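Local coordinates for xylulose kinase (Escherichia coli, PDB 2ITM), which phosphorylates D-xylulose to D-xylulose 5-phosphate at the expense of ATP, as a homodimeric sugar kinase of the FGGY family, at residues Asp170-Met175 against His275-Ala280. Sequence-based numbering, arbitrary orientation.
Sequences DAAGTM and HSFCHA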
loop_
_atom_site.group_PDB
_atom_site.type_symbol
_atom_site.label_atom_id
_atom_site.label_comp_id
_atom_site.label_asym_id
_atom_site.label_seq_id
_atom_site.Cartn_x
_atom_site.Cartn_y
_atom_site.Cartn_z
ATOM N N ASP A 170 1.912 2.343 40.253
ATOM C CA ASP A 170 0.661 1.770 39.795
ATOM C C ASP A 170 -0.504 2.723 40.086
ATOM O O ASP A 170 -1.356 2.947 39.249
ATOM C CB ASP A 170 0.436 0.408 40.467
ATOM C CG ASP A 170 0.103 -0.707 39.455
ATOM O OD1 ASP A 170 -0.167 -1.831 39.923
ATOM O OD2 ASP A 170 0.072 -0.558 38.228
ATOM N N ALA A 171 -0.511 3.279 41.302
ATOM C CA ALA A 171 -1.530 4.215 41.732
ATOM C C ALA A 171 -1.621 5.452 40.835
ATOM O O ALA A 171 -2.697 5.950 40.595
ATOM C CB ALA A 171 -1.316 4.612 43.174
ATOM N N ALA A 172 -0.487 5.937 40.363
ATOM C CA ALA A 172 -0.474 7.058 39.454
ATOM C C ALA A 172 -1.322 6.781 38.219
ATOM O O ALA A 172 -1.956 7.670 37.682
ATOM C CB ALA A 172 0.925 7.398 39.071
ATOM N N GLY A 173 -1.335 5.526 37.790
ATOM C CA GLY A 173 -2.065 5.127 36.616
ATOM C C GLY A 173 -3.574 5.083 36.727
ATOM O O GLY A 173 -4.233 4.823 35.751
ATOM N N THR A 174 -4.115 5.325 37.911
ATOM C CA THR A 174 -5.555 5.298 38.122
ATOM C C THR A 174 -6.239 6.556 37.616
ATOM O O THR A 174 -7.381 6.518 37.206
ATOM C CB THR A 174 -5.911 5.089 39.616
ATOM O OG1 THR A 174 -5.437 6.178 40.404
ATOM C CG2 THR A 174 -5.224 3.879 40.179
ATOM N N MET A 175 -5.500 7.658 37.660
ATOM C CA MET A 175 -6.023 9.011 37.571
ATOM C C MET A 175 -6.764 9.496 38.796
ATOM O O MET A 175 -7.487 10.471 38.729
ATOM C CB MET A 175 -6.872 9.224 36.318
ATOM C CG MET A 175 -6.247 8.786 35.017
ATOM S SD MET A 175 -4.630 9.476 34.690
ATOM C CE MET A 175 -5.072 11.159 34.498
ATOM N N HIS A 275 3.256 10.446 28.998
ATOM C CA HIS A 275 2.693 10.222 30.306
ATOM C C HIS A 275 3.659 10.454 31.444
ATOM O O HIS A 275 4.837 10.189 31.332
ATOM C CB HIS A 275 2.051 8.859 30.377
ATOM C CG HIS A 275 0.860 8.739 29.495
ATOM N ND1 HIS A 275 0.713 7.733 28.573
ATOM C CD2 HIS A 275 -0.219 9.536 29.362
ATOM C CE1 HIS A 275 -0.420 7.899 27.927
ATOM N NE2 HIS A 275 -1.005 8.988 28.384
ATOM N N SER A 276 3.120 10.985 32.530
ATOM C CA SER A 276 3.901 11.306 33.699
ATOM C C SER A 276 3.326 10.622 34.929
ATOM O O SER A 276 2.176 10.827 35.286
ATOM C CB SER A 276 3.979 12.819 33.892
ATOM O OG SER A 276 4.718 13.161 35.037
ATOM N N PHE A 277 4.135 9.790 35.549
ATOM C CA PHE A 277 3.748 9.050 36.733
ATOM C C PHE A 277 4.792 9.107 37.825
ATOM O O PHE A 277 5.929 9.497 37.592
ATOM C CB PHE A 277 3.485 7.591 36.383
ATOM C CG PHE A 277 2.438 7.381 35.355
ATOM C CD1 PHE A 277 2.708 6.663 34.216
ATOM C CD2 PHE A 277 1.171 7.876 35.536
ATOM C CE1 PHE A 277 1.749 6.462 33.277
ATOM C CE2 PHE A 277 0.201 7.667 34.601
ATOM C CZ PHE A 277 0.485 6.956 33.473
ATOM N N CYS A 278 4.412 8.674 39.016
ATOM C CA CYS A 278 5.378 8.343 40.036
ATOM C C CYS A 278 6.206 7.133 39.617
ATOM O O CYS A 278 5.720 6.261 38.927
ATOM C CB CYS A 278 4.695 8.115 41.390
ATOM S SG CYS A 278 3.767 9.499 42.060
ATOM N N HIS A 279 7.463 7.109 40.025
ATOM C CA HIS A 279 8.305 5.927 39.902
ATOM C C HIS A 279 8.118 5.004 41.107
ATOM O O HIS A 279 7.643 5.426 42.138
ATOM C CB HIS A 279 9.772 6.344 39.754
ATOM C CG HIS A 279 10.657 5.304 39.143
ATOM N ND1 HIS A 279 10.214 4.048 38.802
ATOM C CD2 HIS A 279 11.962 5.342 38.802
ATOM C CE1 HIS A 279 11.208 3.356 38.284
ATOM N NE2 HIS A 279 12.282 4.119 38.275
ATOM N N ALA A 280 8.514 3.748 40.959
ATOM C CA ALA A 280 8.352 2.757 42.010
ATOM C C ALA A 280 9.405 2.877 43.113
ATOM O O ALA A 280 9.595 1.974 43.906
ATOM C CB ALA A 280 8.346 1.360 41.429
#
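Ala-172 and Phe-277 make most of this contact, where helix 168-172 of the N-terminal FGGY domain and the turn that follows it meet edge strand 275-278 of the C-terminal domain's sheet. The packing is tight at the Ala-172 methyl: its CB lies 3.6 Å from CD2 of Phe-277 and 3.7 Å from the backbone N of Cys-278, in van der Waals contact with both the ring and the strand backbone. The first torsion of Phe-277 sets CG anti to the carbonyl carbon (chi1 -58°), which carries the ring along the turn, and CE2 comes within 4.0 Å of Gly-173 CA. Both approaches to the ring are oblique. Toward the Cys-278 side chain the fit is looser, Ala-172 CB standing 4.5 Å from Cys-278 CB; this side is buried too, Met-168 also meeting the cysteine.

The backbone leading into the turn is tied to it: Ala-171 O accepts from Thr-174 N and, in the carbonyl plane, from Thr-174 OG1. Gly-173 O is hydrogen-bonded to ND1 of His-78, a substrate-binding residue, while the Phe-277 side chain comes within about 4 Å of the bound D-xylulose, nearest atoms. An alanine in place of Phe-277 would probably leave the Ala-172 methyl and Gly-173 CA without their ring partner and open a gap beside the sugar. No hydrogen bond crosses between the segments, which bury 161 Å² in all; with no directional bond to break, this apolar contact could probably adjust if the two domains move in the enzyme's induced fit.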